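Oxidoreductase, NAD-binding/iron-sulfur cluster-binding protein (Nitratireductor pacificus pht-3B, PDB 6ZXU) is a catabolic reductive dehalogenase that carries cobalamin and two [4Fe-4S] clusters, and probably uses them to strip halogen from organic substrates. Local coordinates at residues 442-445 against 446-450; 576-579 against 580-584; 588-591 against 592-596. All coordinates share one frame; numbering follows the deposited sequence.

Overall arrangement
Going from the N terminus, contact 1 (442-445 against 446-450) closes the turn that starts helix 445-469. Contact 2 (576-579 against 580-584) closes the last turn of helix 572-581, and contact 3 (588-591 against 592-596) winds the short helix 590-594 between two iron-sulfur clusters. All three are local and lie in series, so none nests in or crosses another. They nevertheless meet in space. NE of R579 probably donates to O of C588 at 2.8 Å, joining helix 572-581 to the loop before helix 590-594, while the W443 ring packs on the backbone of M583 and K584, and S445 lies against C588 and G589. The long helix is thereby tied to the cluster domain beside cobalamin.

Contact 1 of 3, residues 442-445 against 446-450; sequences DWIS and ASQSM
I444 and Q448 bring an aliphatic branch and a flat amide together only loosely: CG2 of I444 stands 4.5 Å from OE1 of Q448, while NE2 of that amide is bonded to the carbonyl of Q430. A second flat group, the D442 carboxylate, is met by the backbone N of I444, which lies 3.2 Å from OD1 on the anti side and 35° out of the carboxylate plane; OD2 is engaged by N of S439. This is an Asx turn laid over a type I beta turn, D442 to S445, a capping arrangement that leads into helix 445-469. The first helical bonds follow: N of Q448 to O of I444 at 3.0 Å, and N of S449 to O of S445 at 3.2 Å, the latter in the carbonyl plane. With CG1 of I444 anti to its own backbone N (chi1 -157°), CD1 reaches alongside S447 and rests 3.6 Å from its CB. Water supplies further links. One molecule joins O of W443 to N and OG of S447; another donates to the hydroxyls of S445 and S449. The S445 hydroxyl is also bonded to G440, and S449 borders the bound cobalamin.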
loop_
_atom_site.group_PDB
_atom_site.type_symbol
_atom_site.label_atom_id
_atom_site.label_comp_id
_atom_site.label_asym_id
_atom_site.label_seq_id
_atom_site.Cartn_x
_atom_site.Cartn_y
_atom_site.Cartn_z
ATOM N N ASP A 442 13.384 -7.846 -7.266
ATOM C CA ASP A 442 13.591 -7.509 -8.667
ATOM C C ASP A 442 13.146 -6.138 -8.983
ATOM O O ASP A 442 13.091 -5.301 -8.094
ATOM C CB ASP A 442 12.918 -8.578 -9.548
ATOM C CG ASP A 442 11.383 -8.684 -9.327
ATOM O OD1 ASP A 442 10.759 -7.692 -8.923
ATOM O OD2 ASP A 442 10.806 -9.773 -9.620
ATOM N N TRP A 443 12.815 -5.848 -10.250
ATOM C CA TRP A 443 12.581 -4.478 -10.725
ATOM C C TRP A 443 11.296 -3.849 -10.284
ATOM O O TRP A 443 11.171 -2.642 -10.320
ATOM C CB TRP A 443 12.798 -4.358 -12.302
ATOM C CG TRP A 443 14.193 -4.690 -12.563
ATOM C CD1 TRP A 443 14.704 -5.864 -13.006
ATOM C CD2 TRP A 443 15.312 -3.864 -12.213
ATOM N NE1 TRP A 443 16.079 -5.793 -12.981
ATOM C CE2 TRP A 443 16.469 -4.592 -12.470
ATOM C CE3 TRP A 443 15.439 -2.579 -11.745
ATOM C CZ2 TRP A 443 17.770 -4.050 -12.246
ATOM C CZ3 TRP A 443 16.712 -2.030 -11.530
ATOM C CH2 TRP A 443 17.860 -2.773 -11.783
ATOM N N ILE A 444 10.363 -4.632 -9.784
ATOM C CA ILE A 444 9.070 -4.079 -9.354
ATOM C C ILE A 444 8.980 -3.841 -7.826
ATOM O O ILE A 444 8.007 -3.326 -7.337
ATOM C CB ILE A 444 7.937 -4.968 -9.861
ATOM C CG1 ILE A 444 6.589 -4.200 -9.959
ATOM C CG2 ILE A 444 7.740 -6.209 -8.998
ATOM C CD1 ILE A 444 6.675 -3.018 -10.864
ATOM N N SER A 445 9.968 -4.308 -7.079
ATOM C CA SER A 445 9.863 -4.356 -5.621
ATOM C C SER A 445 9.584 -2.975 -5.010
ATOM O O SER A 445 8.609 -2.797 -4.301
ATOM C CB SER A 445 11.123 -4.940 -4.998
ATOM O OG SER A 445 11.043 -4.905 -3.603
ATOM N N ALA A 446 10.403 -2.010 -5.357
ATOM C CA ALA A 446 10.216 -0.694 -4.840
ATOM C C ALA A 446 8.927 -0.050 -5.337
ATOM O O ALA A 446 8.341 0.783 -4.617
ATOM C CB ALA A 446 11.365 0.199 -5.183
ATOM N N SER A 447 8.459 -0.410 -6.531
ATOM C CA SER A 447 7.162 0.103 -6.993
ATOM C C SER A 447 6.026 -0.430 -6.167
ATOM O O SER A 447 5.012 0.273 -5.970
ATOM C CB SER A 447 6.966 -0.241 -8.514
ATOM O OG SER A 447 7.772 0.550 -9.354
ATOM N N GLN A 448 6.134 -1.650 -5.645
ATOM C CA GLN A 448 5.144 -2.163 -4.710
ATOM C C GLN A 448 5.142 -1.386 -3.416
ATOM O O GLN A 448 4.080 -1.019 -2.886
ATOM C CB GLN A 448 5.359 -3.657 -4.424
ATOM C CG GLN A 448 5.011 -4.584 -5.599
ATOM C CD GLN A 448 4.699 -6.028 -5.161
ATOM O OE1 GLN A 448 5.592 -6.884 -5.152
ATOM N NE2 GLN A 448 3.419 -6.290 -4.759
ATOM N N SER A 449 6.300 -1.078 -2.910
ATOM C CA SER A 449 6.418 -0.215 -1.689
ATOM C C SER A 449 5.843 1.168 -1.915
ATOM O O SER A 449 5.070 1.676 -1.105
ATOM C CB SER A 449 7.897 -0.075 -1.279
ATOM O OG SER A 449 8.403 -1.305 -0.864
ATOM N N MET A 450 6.187 1.778 -3.038
ATOM C CA MET A 450 5.817 3.186 -3.287
ATOM C C MET A 450 4.347 3.351 -3.559
ATOM O O MET A 450 3.766 4.360 -3.161
ATOM C CB MET A 450 6.633 3.775 -4.454
ATOM C CG MET A 450 8.116 3.973 -4.191
ATOM S SD MET A 450 8.421 5.171 -2.842
ATOM C CE MET A 450 9.640 4.242 -1.813
HETATM O O HOH W 1 10.143 -0.626 -8.880
HETATM O O HOH W 2 11.072 -2.557 -1.880
HETATM O O HOH W 3 7.974 -4.135 -1.469
#

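Contact 2 of 3, residues 576-579 against 580-584; sequences TKYR and VTQMK
Y578 and Q582 form the tight part of this helix end, with the glutamine chain lying over one face of the phenol ring. CG of Q582 sits 3.7 Å from the centroid of the Y578 ring, 14° off its normal, a CH-pi contact displaced toward the rim. The amide plane beyond it runs within 8° of the ring plane, its NE2 bonded to the carbonyl of A587. The glutamine gets there because its CG lies between the backbone N and the carbonyl carbon (chi1 71°) and the chain bends at chi2. On the same side of the ring, N of Q582 donates to O of Y578 at 2.9 Å. The neighbouring carbonyl is gripped twice: OG1 of T581 at 2.7 Å and N of T581 at 3.0 Å reach O of K577 from opposite faces of its plane. On the buried flank, T576 and V580 point the same way and their CG2 atoms meet more distantly, at 4.1 Å. The solvent side is looser. K577 extends away to a salt bridge with E573, and K584 is exposed, tied back through its N to OE1 of Q582 at 3.1 Å. An alanine in place of Y578 would probably leave the aliphatic part of Q582 without the ring it packs on, opening a gap there, and deprive the D441 carboxylate of its hydroxyl partner. Q582 is where the chain leaves helical geometry, so this is the C-terminal end of helix 572-581 in a ferredoxin-like dicluster domain, Y578 and R579 touching a [4Fe-4S] cluster and R579 also cobalamin.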
loop_
_atom_site.group_PDB
_atom_site.type_symbol
_atom_site.label_atom_id
_atom_site.label_comp_id
_atom_site.label_asym_id
_atom_site.label_seq_id
_atom_site.Cartn_x
_atom_site.Cartn_y
_atom_site.Cartn_z
ATOM N N THR A 576 19.689 -2.917 5.193
ATOM C CA THR A 576 19.831 -1.626 4.527
ATOM C C THR A 576 20.786 -1.668 3.329
ATOM O O THR A 576 20.493 -1.170 2.227
ATOM C CB THR A 576 20.317 -0.511 5.523
ATOM O OG1 THR A 576 19.382 -0.420 6.578
ATOM C CG2 THR A 576 20.345 0.838 4.833
ATOM N N LYS A 577 21.963 -2.277 3.528
ATOM C CA LYS A 577 22.956 -2.310 2.471
ATOM C C LYS A 577 22.424 -3.095 1.267
ATOM O O LYS A 577 22.592 -2.655 0.116
ATOM C CB LYS A 577 24.238 -2.944 2.988
ATOM C CG LYS A 577 25.055 -1.940 3.761
ATOM C CD LYS A 577 26.260 -2.590 4.456
ATOM C CE LYS A 577 27.285 -1.506 4.824
ATOM N NZ LYS A 577 28.101 -1.953 5.977
ATOM N N TYR A 578 21.761 -4.230 1.484
ATOM C CA TYR A 578 21.193 -4.973 0.370
ATOM C C TYR A 578 20.130 -4.153 -0.377
ATOM O O TYR A 578 20.203 -3.983 -1.590
ATOM C CB TYR A 578 20.650 -6.347 0.807
ATOM C CG TYR A 578 20.190 -7.186 -0.355
ATOM C CD1 TYR A 578 21.104 -7.829 -1.172
ATOM C CD2 TYR A 578 18.849 -7.277 -0.699
ATOM C CE1 TYR A 578 20.692 -8.567 -2.288
ATOM C CE2 TYR A 578 18.441 -8.025 -1.787
ATOM C CZ TYR A 578 19.372 -8.685 -2.586
ATOM O OH TYR A 578 18.960 -9.419 -3.678
ATOM N N ARG A 579 19.174 -3.608 0.321
ATOM C CA ARG A 579 18.123 -2.879 -0.341
ATOM C C ARG A 579 18.632 -1.639 -1.119
ATOM O O ARG A 579 18.197 -1.382 -2.246
ATOM C CB ARG A 579 17.060 -2.453 0.675
ATOM C CG ARG A 579 16.331 -3.587 1.340
ATOM C CD ARG A 579 15.095 -3.172 2.169
ATOM N NE ARG A 579 14.013 -2.774 1.320
ATOM C CZ ARG A 579 13.256 -1.735 1.482
ATOM N NH1 ARG A 579 12.264 -1.517 0.649
ATOM N NH2 ARG A 579 13.424 -0.961 2.516
ATOM N N VAL A 580 19.542 -0.857 -0.512
ATOM C CA VAL A 580 20.039 0.383 -1.107
ATOM C C VAL A 580 20.950 0.077 -2.308
ATOM O O VAL A 580 20.898 0.765 -3.315
ATOM C CB VAL A 580 20.772 1.232 -0.081
ATOM C CG1 VAL A 580 21.513 2.402 -0.700
ATOM C CG2 VAL A 580 19.721 1.769 0.933
ATOM N N THR A 581 21.783 -0.938 -2.160
ATOM C CA THR A 581 22.875 -1.162 -3.113
ATOM C C THR A 581 22.795 -2.384 -4.060
ATOM O O THR A 581 23.570 -2.463 -4.975
ATOM C CB THR A 581 24.283 -1.216 -2.446
ATOM O OG1 THR A 581 24.456 -2.455 -1.814
ATOM C CG2 THR A 581 24.519 -0.107 -1.444
ATOM N N GLN A 582 21.926 -3.357 -3.862
ATOM C CA GLN A 582 21.888 -4.453 -4.805
ATOM C C GLN A 582 21.416 -3.990 -6.194
ATOM O O GLN A 582 20.579 -3.072 -6.320
ATOM C CB GLN A 582 21.075 -5.620 -4.272
ATOM C CG GLN A 582 19.549 -5.410 -4.195
ATOM C CD GLN A 582 18.848 -5.953 -5.427
ATOM O OE1 GLN A 582 19.464 -6.600 -6.266
ATOM N NE2 GLN A 582 17.561 -5.749 -5.501
ATOM N N MET A 583 22.000 -4.581 -7.242
ATOM C CA MET A 583 21.922 -4.042 -8.573
ATOM C C MET A 583 21.085 -4.881 -9.556
ATOM O O MET A 583 20.985 -4.505 -10.719
ATOM C CB MET A 583 23.338 -3.923 -9.170
ATOM C CG MET A 583 24.240 -2.995 -8.389
ATOM S SD MET A 583 25.984 -2.958 -9.019
ATOM C CE MET A 583 26.628 -4.585 -8.449
ATOM N N LYS A 584 20.483 -5.976 -9.082
ATOM C CA LYS A 584 19.651 -6.819 -9.909
ATOM C C LYS A 584 18.147 -6.616 -9.629
ATOM O O LYS A 584 17.314 -7.465 -9.906
ATOM C CB LYS A 584 20.093 -8.240 -9.839
ATOM C CG LYS A 584 21.601 -8.442 -9.997
ATOM C CD LYS A 584 22.025 -9.691 -10.690
ATOM C CE LYS A 584 21.692 -10.939 -9.975
ATOM N NZ LYS A 584 21.601 -12.141 -10.892
HETATM O O HOH W 4 18.278 -1.734 -5.066
#

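Contact 3 of 3, residues 588-591 against 592-596; sequences CGRC and MKMCP. With NA (sodium ion), chain G; SF4 (iron/sulfur cluster), chain E; SF4 (iron/sulfur cluster), chain D.
R590 and M594 carry the packing, crossing so that the thioether lies over one face of the guanidinium, SD of M594 3.6 Å from NH2 of R590. NH2 is also held by a salt bridge to E548, NH1 by the carbonyl of S439. G589, which has no side chain, allows CE of M592 to close to 3.7 Å from its CA. Among hydrogen bonds, N of M594 to O of R590 at 3.0 Å makes the helical turn. N of R590 also points almost straight (172°) at SG of C588, 3.5 Å away, which may temper the charge on a cluster-bound thiolate. The sequence C588-P596 matches the last part of the CxxCxxCxxxCP motif of bacterial-type dicluster ferredoxins, with C575 coming from earlier in the chain. SG of C588 binds FE2 and SG of C591, set between its backbone N and carbonyl carbon (chi1 48°), binds FE3 of one cluster, each at 2.3 Å, whereas SG of C595 crosses to the second cluster, 2.2 Å from its FE3. There P596 rests its CD 3.5 Å from the sulfide S4. O of C595 holds a sodium ion at 3.0 Å; three waters and N598 complete the site.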
loop_
_atom_site.group_PDB
_atom_site.type_symbol
_atom_site.label_atom_id
_atom_site.label_comp_id
_atom_site.label_asym_id
_atom_site.label_seq_id
_atom_site.Cartn_x
_atom_site.Cartn_y
_atom_site.Cartn_z
ATOM N N CYS A 588 14.025 -4.339 -2.044
ATOM C CA CYS A 588 13.735 -5.697 -1.653
ATOM C C CYS A 588 12.616 -5.753 -0.631
ATOM O O CYS A 588 12.553 -4.880 0.246
ATOM C CB CYS A 588 14.961 -6.401 -1.048
ATOM S SG CYS A 588 14.747 -8.179 -0.575
ATOM N N GLY A 589 11.781 -6.764 -0.766
ATOM C CA GLY A 589 10.771 -7.151 0.229
ATOM C C GLY A 589 10.461 -8.608 0.158
ATOM O O GLY A 589 9.333 -9.055 0.367
ATOM N N ARG A 590 11.487 -9.384 -0.104
ATOM C CA ARG A 590 11.355 -10.788 -0.297
ATOM C C ARG A 590 10.797 -11.526 0.886
ATOM O O ARG A 590 10.038 -12.533 0.764
ATOM C CB ARG A 590 12.698 -11.395 -0.713
ATOM C CG ARG A 590 12.638 -12.888 -1.007
ATOM C CD ARG A 590 13.819 -13.396 -1.851
ATOM N NE ARG A 590 13.898 -14.870 -1.885
ATOM C CZ ARG A 590 13.195 -15.646 -2.674
ATOM N NH1 ARG A 590 12.357 -15.101 -3.529
ATOM N NH2 ARG A 590 13.273 -16.962 -2.532
ATOM N N CYS A 591 11.135 -11.058 2.091
ATOM C CA CYS A 591 10.643 -11.632 3.351
ATOM C C CYS A 591 9.150 -11.554 3.408
ATOM O O CYS A 591 8.475 -12.481 3.919
ATOM C CB CYS A 591 11.343 -10.914 4.517
ATOM S SG CYS A 591 11.347 -9.117 4.400
ATOM N N MET A 592 8.538 -10.512 2.881
ATOM C CA MET A 592 7.071 -10.431 2.841
ATOM C C MET A 592 6.457 -11.470 1.888
ATOM O O MET A 592 5.405 -12.038 2.172
ATOM C CB MET A 592 6.589 -9.059 2.375
ATOM C CG MET A 592 6.883 -7.933 3.318
ATOM S SD MET A 592 6.179 -6.416 2.582
ATOM C CE MET A 592 7.444 -6.105 1.478
ATOM N N LYS A 593 7.143 -11.768 0.814
ATOM C CA LYS A 593 6.668 -12.731 -0.163
ATOM C C LYS A 593 6.720 -14.142 0.366
ATOM O O LYS A 593 5.811 -14.935 0.083
ATOM C CB LYS A 593 7.525 -12.583 -1.461
ATOM C CG LYS A 593 7.153 -13.598 -2.577
ATOM C CD LYS A 593 8.215 -13.555 -3.667
ATOM C CE LYS A 593 8.109 -14.813 -4.585
ATOM N NZ LYS A 593 6.884 -14.868 -5.409
ATOM N N MET A 594 7.809 -14.519 1.053
ATOM C CA MET A 594 8.033 -15.907 1.369
ATOM C C MET A 594 7.218 -16.422 2.580
ATOM O O MET A 594 7.046 -17.637 2.791
ATOM C CB MET A 594 9.540 -16.147 1.531
ATOM C CG MET A 594 10.362 -15.886 0.279
ATOM S SD MET A 594 9.967 -17.023 -1.056
ATOM C CE MET A 594 9.018 -16.015 -1.858
ATOM N N CYS A 595 6.666 -15.524 3.348
ATOM C CA CYS A 595 5.941 -15.874 4.524
ATOM C C CYS A 595 4.716 -16.758 4.235
ATOM O O CYS A 595 3.927 -16.412 3.407
ATOM C CB CYS A 595 5.554 -14.596 5.309
ATOM S SG CYS A 595 4.825 -14.941 6.923
ATOM N N PRO A 596 4.533 -17.864 4.988
ATOM C CA PRO A 596 3.321 -18.659 4.820
ATOM C C PRO A 596 2.020 -17.888 4.968
ATOM O O PRO A 596 1.031 -18.234 4.318
ATOM C CB PRO A 596 3.420 -19.721 5.915
ATOM C CG PRO A 596 4.863 -19.832 6.155
ATOM C CD PRO A 596 5.415 -18.446 5.996
HETATM NA NA NA G . 3.026 -17.771 0.917
HETATM FE FE1 SF4 E . 15.682 -6.914 4.013
HETATM FE FE2 SF4 E . 15.038 -8.248 1.670
HETATM FE FE3 SF4 E . 13.546 -8.712 3.985
HETATM FE FE4 SF4 E . 16.127 -9.629 3.750
HETATM S S1 SF4 E . 14.380 -10.200 2.533
HETATM S S2 SF4 E . 15.187 -8.553 5.498
HETATM S S3 SF4 E . 17.058 -7.952 2.535
HETATM S S4 SF4 E . 13.786 -6.785 2.898
HETATM FE FE1 SF4 D . 8.959 -15.592 9.201
HETATM FE FE2 SF4 D . 7.464 -17.965 9.211
HETATM FE FE3 SF4 D . 6.277 -15.650 8.473
HETATM FE FE4 SF4 D . 6.969 -15.948 11.095
HETATM S S1 SF4 D . 5.506 -17.170 9.849
HETATM S S2 SF4 D . 7.332 -14.189 9.845
HETATM S S3 SF4 D . 8.858 -17.119 10.763
HETATM S S4 SF4 D . 8.002 -16.736 7.516
HETATM O O HOH W 5 4.101 -16.950 -1.153
HETATM O O HOH W 6 4.896 -18.970 1.399
HETATM O O HOH W 7 1.550 -19.380 1.696
#